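Side-chain contacts in exoglucanase A (Cellulomonas fimi, PDB 7CBD), which hydrolyses beta-1,4-glucosidic linkages of cellulose with inversion at the anomeric carbon, releasing cellobiose from the non-reducing chain ends through this family 6 catalytic domain: residues Y176-L181 against A224-F229; T210-V215 against R279-A284. One frame throughout, in Å; residues are numbered along the deposited sequence.

Contact 1. Residues Y176-L181 against A224-F229; sequences YALDKL and ASIDGF
With CG anti to its own carbonyl carbon (chi1 -70°) and the branch extended beyond it, Leu178 reaches off the helix to Ile226, whose CG1 is likewise anti to its carbonyl carbon (chi1 -62°) and swings toward the helix although the CB does not aim there. Both methyls of the leucine come up against this CG1 from the helix side: CD1 lies 3.8 Å from Ile226 CG1 and CD2 4.0 Å from the same atom. CD1 also meets Ile226 CD1 at the end of the isoleucine chain, while CD2 rests 3.8 Å from Ser225 O, an oxygen that also accepts a hydrogen bond from Asn189 ND2. Here helix 161-182 packs on the turn leading into strand 228-231, which lies parallel to strand 187-192 in the distorted beta/alpha barrel of glycoside hydrolase family 6. An alanine in place of Leu178 would lose both methyls and would probably leave Ile226 CG1 and CD1 without their cover from the helix. Beside this apolar patch a water donates to Asp179 OD1 at 2.7 Å and, in one of the two modelled conformers of Ser225, hydrogen-bonds to Ser225 OG, also at 2.7 Å. Each end of the bridge has a further partner in the loop that follows helix 202-218: Asp179 OD1 accepts from Thr220 N, and in that conformer Ser225 OG pairs with Thr219 OG1. Asp179 OD2 forms a salt bridge with Lys175.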
# COMPACT_ATOMS: atom_id res chain seq x y z
N TYR A 176 5.31 20.31 -2.03
CA TYR A 176 4.23 21.11 -1.46
C TYR A 176 3.48 20.32 -0.39
O TYR A 176 3.18 20.85 0.69
CB TYR A 176 3.28 21.55 -2.57
CG TYR A 176 2.29 22.60 -2.13
CD1 TYR A 176 2.64 23.95 -2.10
CD2 TYR A 176 1.00 22.25 -1.73
CE1 TYR A 176 1.73 24.91 -1.71
CE2 TYR A 176 0.09 23.21 -1.34
CZ TYR A 176 0.46 24.53 -1.32
OH TYR A 176 -0.45 25.49 -0.92
N ALA A 177 3.16 19.06 -0.68
CA ALA A 177 2.49 18.21 0.30
C ALA A 177 3.31 18.11 1.57
O ALA A 177 2.79 18.30 2.68
CB ALA A 177 2.24 16.83 -0.30
N LEU A 178 4.61 17.82 1.43
CA LEU A 178 5.48 17.69 2.59
C LEU A 178 5.58 19.00 3.37
O LEU A 178 5.52 19.00 4.60
CB LEU A 178 6.87 17.22 2.16
CG LEU A 178 6.98 15.78 1.66
CD1 LEU A 178 8.37 15.54 1.14
CD2 LEU A 178 6.65 14.79 2.75
N ASP A 179 5.73 20.13 2.67
CA ASP A 179 5.84 21.41 3.35
C ASP A 179 4.58 21.71 4.16
O ASP A 179 4.65 22.11 5.33
CB ASP A 179 6.08 22.54 2.34
CG ASP A 179 7.52 22.61 1.83
OD1 ASP A 179 8.44 22.03 2.44
OD2 ASP A 179 7.72 23.28 0.79
N LYS A 180 3.41 21.52 3.54
CA LYS A 180 2.16 21.86 4.21
C LYS A 180 1.87 20.90 5.36
O LYS A 180 1.40 21.32 6.42
CB LYS A 180 1.01 21.85 3.21
CG LYS A 180 1.10 22.98 2.20
CD LYS A 180 0.65 24.29 2.80
CE LYS A 180 -0.86 24.28 3.04
NZ LYS A 180 -1.42 25.64 3.32
N LEU A 181 2.13 19.61 5.16
CA LEU A 181 1.78 18.62 6.17
C LEU A 181 2.79 18.60 7.31
O LEU A 181 2.42 18.45 8.48
CB LEU A 181 1.65 17.24 5.54
CG LEU A 181 0.47 17.09 4.59
CD1 LEU A 181 0.49 15.74 3.92
CD2 LEU A 181 -0.83 17.28 5.31
N ALA A 224 13.84 16.75 7.98
CA ALA A 224 12.78 16.63 8.98
C ALA A 224 11.39 16.53 8.36
O ALA A 224 10.45 16.12 9.06
CB ALA A 224 12.83 17.82 9.94
N SER A 225 11.23 16.90 7.09
CA SER A 225 9.91 16.86 6.46
C SER A 225 9.38 15.45 6.31
O SER A 225 8.16 15.27 6.18
CB SER A 225 9.98 17.49 5.08
OG SER A 225 10.34 18.86 5.17
N ILE A 226 10.26 14.45 6.28
CA ILE A 226 9.88 13.07 6.01
C ILE A 226 10.18 12.25 7.26
O ILE A 226 11.34 12.08 7.65
CB ILE A 226 10.64 12.51 4.79
CG1 ILE A 226 10.28 13.31 3.54
CG2 ILE A 226 10.34 11.04 4.60
CD1 ILE A 226 11.19 13.04 2.35
N ASP A 227 9.13 11.71 7.88
CA ASP A 227 9.30 10.93 9.09
C ASP A 227 9.71 9.49 8.82
O ASP A 227 10.40 8.88 9.64
CB ASP A 227 8.01 10.97 9.89
CG ASP A 227 7.71 12.35 10.41
OD1 ASP A 227 8.36 12.78 11.39
OD2 ASP A 227 6.84 13.02 9.82
N GLY A 228 9.32 8.95 7.67
CA GLY A 228 9.62 7.57 7.37
C GLY A 228 9.16 7.23 5.97
O GLY A 228 8.82 8.11 5.18
N PHE A 229 9.15 5.94 5.68
CA PHE A 229 8.88 5.42 4.35
C PHE A 229 7.97 4.21 4.45
O PHE A 229 8.03 3.46 5.43
CB PHE A 229 10.21 5.07 3.66
CG PHE A 229 11.11 6.25 3.51
CD1 PHE A 229 11.07 7.03 2.36
CD2 PHE A 229 11.97 6.64 4.53
CE1 PHE A 229 11.87 8.15 2.23
CE2 PHE A 229 12.76 7.76 4.41
CZ PHE A 229 12.72 8.51 3.26
O HOH W 1 9.06 21.27 4.99

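Contact 2. Residues T210-V215 against R279-A284; sequences TLFAEV and RLLVAA
Leu281 lays its CD2 methyl against the root of Phe212, 3.9 Å from Phe212 CB and 4.0 Å from Phe212 CD2, so one methyl touches both the stem and the near side of the ring. It comes to the ring obliquely. The leucine's CB does not aim at the neighbouring helix; with CG anti to the carbonyl carbon (chi1 -72°), the branch turns and carries CD2 across. Phe212, by contrast, sets out toward Leu281 from its own backbone, and its side chain also touches Leu151 and Ile193. Three residues on from Leu281, small side chains take over. Ala284 CB faces Ala213 CB at 4.1 Å, and Ala213 CB also lies 3.4 Å from Ala284 O. Thr210 points away from this side and Ala284 offers only a methyl, which is consistent with the close backbones: the CA atoms of Thr210 and Ala284 are 5.7 Å apart, and Ala284 CB is 4.4 Å from Thr210 N. The contact thus joins two helices on the outside of the family 6 barrel, 202-218 and 270-283, with Ala209 of the former adding to the cover of Leu281. No hydrogen bond or ion pair crosses between the two segments; their cohesion comes from dispersion and the burial of apolar surface, which suggests that the fit rests mainly on side-chain shape and size.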
# COMPACT_ATOMS: atom_id res chain seq x y z
N THR A 210 18.62 8.44 -3.84
CA THR A 210 19.16 9.76 -4.15
C THR A 210 18.04 10.75 -4.47
O THR A 210 18.06 11.90 -4.01
CB THR A 210 20.14 9.65 -5.31
OG1 THR A 210 21.20 8.77 -4.92
CG2 THR A 210 20.70 11.01 -5.70
N LEU A 211 17.06 10.33 -5.26
CA LEU A 211 15.96 11.23 -5.60
C LEU A 211 15.14 11.60 -4.37
O LEU A 211 14.70 12.75 -4.24
CB LEU A 211 15.08 10.61 -6.69
CG LEU A 211 14.01 11.53 -7.27
CD1 LEU A 211 13.88 11.29 -8.77
CD2 LEU A 211 12.68 11.35 -6.58
N PHE A 212 14.90 10.64 -3.47
CA PHE A 212 14.19 10.98 -2.24
C PHE A 212 14.96 12.02 -1.43
O PHE A 212 14.35 12.93 -0.85
CB PHE A 212 13.96 9.71 -1.41
CG PHE A 212 12.90 8.81 -1.98
CD1 PHE A 212 11.65 9.30 -2.32
CD2 PHE A 212 13.16 7.46 -2.19
CE1 PHE A 212 10.67 8.47 -2.84
CE2 PHE A 212 12.19 6.62 -2.72
CZ PHE A 212 10.94 7.13 -3.04
N ALA A 213 16.29 11.91 -1.38
CA ALA A 213 17.08 12.91 -0.67
C ALA A 213 16.98 14.27 -1.33
O ALA A 213 16.90 15.30 -0.64
CB ALA A 213 18.53 12.45 -0.55
N GLU A 214 16.99 14.32 -2.67
CA GLU A 214 16.81 15.59 -3.36
C GLU A 214 15.47 16.22 -3.00
O GLU A 214 15.39 17.43 -2.76
CB GLU A 214 16.88 15.39 -4.87
CG GLU A 214 18.24 14.99 -5.37
CD GLU A 214 18.25 14.71 -6.86
OE1 GLU A 214 17.22 14.97 -7.53
OE2 GLU A 214 19.28 14.22 -7.36
N VAL A 215 14.41 15.41 -2.98
CA VAL A 215 13.10 15.93 -2.61
C VAL A 215 13.12 16.47 -1.19
O VAL A 215 12.66 17.58 -0.92
CB VAL A 215 12.02 14.86 -2.83
CG1 VAL A 215 10.69 15.32 -2.23
CG2 VAL A 215 11.89 14.57 -4.33
N ARG A 279 19.11 1.36 4.62
CA ARG A 279 20.55 1.59 4.46
C ARG A 279 20.81 2.67 3.43
O ARG A 279 21.52 3.65 3.70
CB ARG A 279 21.23 0.29 4.01
CG ARG A 279 21.43 -0.75 5.09
CD ARG A 279 22.34 -1.88 4.60
NE ARG A 279 21.73 -2.68 3.54
CZ ARG A 279 21.02 -3.79 3.76
NH1 ARG A 279 20.83 -4.22 5.00
NH2 ARG A 279 20.50 -4.46 2.74
N LEU A 280 20.23 2.52 2.23
CA LEU A 280 20.52 3.45 1.15
C LEU A 280 20.02 4.86 1.47
O LEU A 280 20.68 5.85 1.13
CB LEU A 280 19.90 2.97 -0.16
CG LEU A 280 20.49 1.69 -0.75
CD1 LEU A 280 19.71 1.31 -1.98
CD2 LEU A 280 21.96 1.87 -1.08
N LEU A 281 18.85 4.96 2.09
CA LEU A 281 18.32 6.28 2.42
C LEU A 281 19.21 7.00 3.42
O LEU A 281 19.50 8.19 3.27
CB LEU A 281 16.89 6.16 2.93
CG LEU A 281 15.88 5.80 1.84
CD1 LEU A 281 14.61 5.22 2.47
CD2 LEU A 281 15.56 7.00 0.94
N VAL A 282 19.68 6.28 4.45
CA VAL A 282 20.59 6.89 5.41
C VAL A 282 21.87 7.33 4.71
O VAL A 282 22.35 8.45 4.91
CB VAL A 282 20.87 5.94 6.58
CG1 VAL A 282 22.00 6.49 7.46
CG2 VAL A 282 19.61 5.72 7.39
N ALA A 283 22.43 6.47 3.86
CA ALA A 283 23.64 6.83 3.14
C ALA A 283 23.42 8.05 2.25
O ALA A 283 24.35 8.85 2.05
CB ALA A 283 24.13 5.64 2.32
N ALA A 284 22.20 8.23 1.75
CA ALA A 284 21.88 9.36 0.88
C ALA A 284 21.62 10.65 1.64
O ALA A 284 21.45 11.70 1.00
CB ALA A 284 20.66 9.02 0.01

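Contacts 1 and 2 have centres 14 Å apart and interlock along the chain, because their segments alternate: helix 202-218 of contact 2 is the helix before strand 228-231, which the 224-229 segment of contact 1 enters. They also touch in space. Phe229 CD2 packs 3.6 Å from Leu281 CD1, and on the helix side Leu178 CD1 lies 4.1 Å from Val215 CG1, so the apolar packing of the two contacts meets at two points, one through Phe229 of strand 228-231 and one between helices 161-182 and 202-218. Contact 1 is remote from the annotated catalytic residues, whereas in contact 2 the Phe212 side chain is about 11 Å from that of Asp149, the predicted proton donor.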